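Local coordinates for protein pyroglutatmate porin OpdO (Pseudomonas aeruginosa, PDB 3SZV) that probably forms a beta-barrel channel of the OprD porin family that lets small carboxylates such as pyroglutamate cross the bacterial outer membrane, at residues V117-F129 / P143-E155. Numbering follows the deposited sequence.
Sequences VSNSLLKVGALHF and PELFRGALLDVQE. With C8E ((hydroxyethyloxy)tri(ethyloxy)octane), chain F.
E155 reaches across to S118, N119 and S120 at one end of an antiparallel beta ladder, two neighbouring strands of the porin barrel. The strand axes of 120-124 and 149-155 run 171° apart in direction, and the hydrogen-bonded pairs L121 with D152, K123 with L150, G125 with G148 and L127 with F146 carry the register past the corner that both segments turn, at G125-A126 and at G148.

Followed outward, E155 starts from CB, and its CG lies 3.5 Å from S120 OG. There the side chain bends at chi2, which brings the carboxylate against the turn at S118 and N119 that precedes strand 120-124. OE1 accepts twice: N119 N, at 2.6 Å, comes in on the syn side, 23° out of the carboxylate plane, while S120 OG donates to the anti lone pair of OE1. OE2 takes the S118 hydroxyl through its syn lone pair, OG to OE2 being 2.7 Å. Three bonds thus fix the rotation of the group, and a bound detergent, C8E, passes beside it with C17 3.6 Å from E155 CD.

On the sheet face that bears L121, D152, K123 and L150, water 2 donates to both L121 O and L150 O. Farther along, L127 rests methyl CD1 on the backbone of G148, 3.4 Å from its C, and on L150 CB. L150 in turn places CD2 over one face of the F129 ring, 4.1 Å from the centroid, a CH-pi contact. Beyond the corner, R147 forms a salt bridge with D167 of the adjoining strand 159-170. Past the last bridge, L127 with F146, the H128 side chain adds a bond to the backbone: with CG anti to the backbone N (chi1 -177°), its ring directs ND1 at E144 O, 2.8 Å away and lying nearly in the ring plane.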
# COMPACT_ATOMS: atom_id res chain seq x y z
N VAL A 117 1.37 24.76 6.54
CA VAL A 117 2.08 26.02 6.41
C VAL A 117 2.88 25.94 5.12
O VAL A 117 3.44 24.88 4.81
CB VAL A 117 3.00 26.29 7.62
CG1 VAL A 117 4.11 25.26 7.71
CG2 VAL A 117 3.57 27.70 7.56
N SER A 118 2.89 27.02 4.36
CA SER A 118 3.58 27.05 3.07
C SER A 118 3.22 25.80 2.26
O SER A 118 2.05 25.60 1.92
CB SER A 118 5.09 27.15 3.28
OG SER A 118 5.76 27.38 2.06
N ASN A 119 4.21 24.96 1.97
CA ASN A 119 3.99 23.74 1.21
C ASN A 119 4.22 22.49 2.05
O ASN A 119 4.75 21.48 1.57
CB ASN A 119 4.90 23.70 -0.01
CG ASN A 119 4.13 23.51 -1.30
OD1 ASN A 119 3.91 22.39 -1.75
ND2 ASN A 119 3.72 24.62 -1.91
N SER A 120 3.83 22.56 3.32
CA SER A 120 4.02 21.46 4.25
C SER A 120 2.70 21.15 4.95
O SER A 120 1.86 22.04 5.15
CB SER A 120 5.10 21.80 5.28
OG SER A 120 6.36 21.98 4.65
N LEU A 121 2.52 19.89 5.32
CA LEU A 121 1.26 19.41 5.86
C LEU A 121 1.50 18.40 6.97
O LEU A 121 2.24 17.42 6.79
CB LEU A 121 0.43 18.77 4.75
CG LEU A 121 -0.94 18.21 5.15
CD1 LEU A 121 -1.89 19.33 5.58
CD2 LEU A 121 -1.55 17.45 3.98
N LEU A 122 0.86 18.62 8.11
CA LEU A 122 0.90 17.71 9.24
C LEU A 122 -0.49 17.12 9.47
O LEU A 122 -1.48 17.86 9.48
CB LEU A 122 1.34 18.47 10.50
CG LEU A 122 1.26 17.69 11.81
CD1 LEU A 122 2.25 16.55 11.81
CD2 LEU A 122 1.53 18.62 13.00
N LYS A 123 -0.54 15.81 9.63
CA LYS A 123 -1.78 15.09 9.96
C LYS A 123 -1.57 14.32 11.25
O LYS A 123 -0.53 13.67 11.43
CB LYS A 123 -2.15 14.11 8.83
CG LYS A 123 -2.60 14.78 7.55
CD LYS A 123 -2.94 13.74 6.50
CE LYS A 123 -3.31 14.40 5.19
NZ LYS A 123 -3.81 13.38 4.22
N VAL A 124 -2.54 14.40 12.14
CA VAL A 124 -2.49 13.70 13.41
C VAL A 124 -3.81 12.97 13.66
O VAL A 124 -4.89 13.58 13.64
CB VAL A 124 -2.26 14.70 14.56
CG1 VAL A 124 -2.28 13.97 15.90
CG2 VAL A 124 -0.94 15.44 14.37
N GLY A 125 -3.72 11.67 13.90
CA GLY A 125 -4.90 10.85 14.17
C GLY A 125 -4.92 9.63 13.27
O GLY A 125 -3.95 8.88 13.22
N ALA A 126 -6.03 9.42 12.56
CA ALA A 126 -6.12 8.31 11.62
C ALA A 126 -5.29 8.60 10.38
O ALA A 126 -5.42 9.67 9.77
CB ALA A 126 -7.61 8.06 11.25
N LEU A 127 -4.45 7.65 10.00
CA LEU A 127 -3.56 7.82 8.85
C LEU A 127 -3.66 6.65 7.89
O LEU A 127 -3.88 5.51 8.29
CB LEU A 127 -2.10 7.93 9.31
CG LEU A 127 -1.81 9.08 10.27
CD1 LEU A 127 -0.38 8.95 10.77
CD2 LEU A 127 -2.04 10.43 9.60
N HIS A 128 -3.47 6.95 6.61
CA HIS A 128 -3.43 5.92 5.57
C HIS A 128 -2.57 6.48 4.45
O HIS A 128 -2.94 7.47 3.81
CB HIS A 128 -4.84 5.57 5.06
CG HIS A 128 -4.85 4.48 4.04
ND1 HIS A 128 -5.17 3.17 4.34
CD2 HIS A 128 -4.58 4.49 2.71
CE1 HIS A 128 -5.08 2.43 3.25
NE2 HIS A 128 -4.73 3.21 2.24
N PHE A 129 -1.40 5.89 4.26
CA PHE A 129 -0.45 6.43 3.30
C PHE A 129 0.50 5.32 2.86
O PHE A 129 0.51 4.22 3.45
CB PHE A 129 0.33 7.61 3.92
CG PHE A 129 1.21 7.22 5.08
CD1 PHE A 129 0.69 7.11 6.37
CD2 PHE A 129 2.55 6.96 4.88
CE1 PHE A 129 1.51 6.74 7.44
CE2 PHE A 129 3.38 6.60 5.94
CZ PHE A 129 2.87 6.48 7.23
N PRO A 143 -10.14 -0.26 4.59
CA PRO A 143 -8.70 -0.01 4.65
C PRO A 143 -8.07 -0.26 6.03
O PRO A 143 -8.72 -0.09 7.07
CB PRO A 143 -8.58 1.48 4.30
CG PRO A 143 -9.95 2.06 4.62
CD PRO A 143 -10.92 0.96 4.30
N GLU A 144 -6.80 -0.65 6.02
CA GLU A 144 -5.97 -0.55 7.21
C GLU A 144 -5.78 0.94 7.57
O GLU A 144 -5.66 1.79 6.68
CB GLU A 144 -4.61 -1.20 6.94
CG GLU A 144 -3.65 -1.19 8.13
CD GLU A 144 -2.29 -1.78 7.80
OE1 GLU A 144 -1.91 -1.79 6.62
OE2 GLU A 144 -1.60 -2.25 8.73
N LEU A 145 -5.75 1.26 8.87
CA LEU A 145 -5.42 2.61 9.32
C LEU A 145 -4.30 2.52 10.34
O LEU A 145 -4.17 1.51 11.06
CB LEU A 145 -6.62 3.29 9.99
CG LEU A 145 -7.85 3.51 9.12
CD1 LEU A 145 -9.00 4.03 9.96
CD2 LEU A 145 -7.52 4.47 7.99
N PHE A 146 -3.46 3.55 10.39
CA PHE A 146 -2.53 3.70 11.50
C PHE A 146 -2.97 4.86 12.36
O PHE A 146 -3.63 5.80 11.88
CB PHE A 146 -1.11 3.97 10.98
CG PHE A 146 -0.58 2.91 10.07
CD1 PHE A 146 -0.24 3.20 8.75
CD2 PHE A 146 -0.41 1.61 10.53
CE1 PHE A 146 0.26 2.22 7.91
CE2 PHE A 146 0.10 0.61 9.68
CZ PHE A 146 0.42 0.93 8.37
N ARG A 147 -2.63 4.81 13.64
CA ARG A 147 -2.79 5.96 14.51
C ARG A 147 -1.43 6.62 14.66
O ARG A 147 -0.44 5.96 14.97
CB ARG A 147 -3.31 5.54 15.89
CG ARG A 147 -3.77 6.74 16.73
CD ARG A 147 -4.31 6.32 18.08
NE ARG A 147 -3.23 6.19 19.06
CZ ARG A 147 -3.43 6.23 20.37
NH1 ARG A 147 -4.66 6.39 20.86
NH2 ARG A 147 -2.39 6.12 21.19
N GLY A 148 -1.36 7.93 14.43
CA GLY A 148 -0.09 8.61 14.62
C GLY A 148 -0.05 10.00 14.03
O GLY A 148 -1.09 10.62 13.80
N ALA A 149 1.16 10.47 13.79
CA ALA A 149 1.38 11.78 13.19
C ALA A 149 2.25 11.61 11.96
O ALA A 149 3.23 10.85 11.98
CB ALA A 149 2.04 12.72 14.20
N LEU A 150 1.88 12.30 10.89
CA LEU A 150 2.58 12.21 9.60
C LEU A 150 2.84 13.62 9.09
O LEU A 150 1.93 14.43 8.98
CB LEU A 150 1.74 11.43 8.58
CG LEU A 150 2.22 11.45 7.13
CD1 LEU A 150 3.53 10.68 6.98
CD2 LEU A 150 1.15 10.87 6.20
N LEU A 151 4.11 13.90 8.81
CA LEU A 151 4.51 15.21 8.31
C LEU A 151 5.04 15.09 6.90
O LEU A 151 5.85 14.20 6.60
CB LEU A 151 5.59 15.80 9.23
CG LEU A 151 6.15 17.17 8.85
CD1 LEU A 151 5.07 18.25 8.85
CD2 LEU A 151 7.28 17.53 9.81
N ASP A 152 4.59 15.98 6.02
CA ASP A 152 5.00 15.98 4.62
C ASP A 152 5.48 17.39 4.27
O ASP A 152 4.69 18.33 4.33
CB ASP A 152 3.81 15.59 3.73
CG ASP A 152 4.20 15.37 2.28
OD1 ASP A 152 4.78 16.28 1.66
OD2 ASP A 152 3.92 14.28 1.76
N VAL A 153 6.75 17.53 3.94
CA VAL A 153 7.37 18.83 3.71
C VAL A 153 7.86 18.93 2.27
O VAL A 153 8.75 18.18 1.85
CB VAL A 153 8.58 19.04 4.66
CG1 VAL A 153 9.35 20.31 4.32
CG2 VAL A 153 8.11 19.07 6.12
N GLN A 154 7.28 19.86 1.50
CA GLN A 154 7.66 20.04 0.10
C GLN A 154 8.06 21.49 -0.17
O GLN A 154 7.46 22.18 -0.99
CB GLN A 154 6.54 19.57 -0.83
CG GLN A 154 6.33 18.06 -0.76
CD GLN A 154 5.25 17.55 -1.69
OE1 GLN A 154 5.25 17.84 -2.88
NE2 GLN A 154 4.32 16.77 -1.14
N GLU A 155 9.09 21.94 0.54
CA GLU A 155 9.52 23.33 0.47
C GLU A 155 10.72 23.53 -0.46
O GLU A 155 10.97 24.64 -0.93
CB GLU A 155 9.89 23.84 1.87
CG GLU A 155 8.79 23.73 2.90
CD GLU A 155 7.62 24.64 2.63
OE1 GLU A 155 6.50 24.30 3.06
OE2 GLU A 155 7.81 25.70 1.99
C13 C8E F . 8.19 22.69 8.33
C14 C8E F . 7.55 24.01 7.92
O15 C8E F . 8.27 24.52 6.81
C16 C8E F . 8.45 25.92 6.84
C17 C8E F . 7.70 26.54 5.67
O18 C8E F . 7.61 27.94 5.87
C19 C8E F . 8.38 28.69 4.96
C20 C8E F . 7.49 29.78 4.35
O21 C8E F . 8.09 30.29 3.17
O HOH W 1 3.24 18.85 1.59
O HOH W 2 0.89 14.95 6.34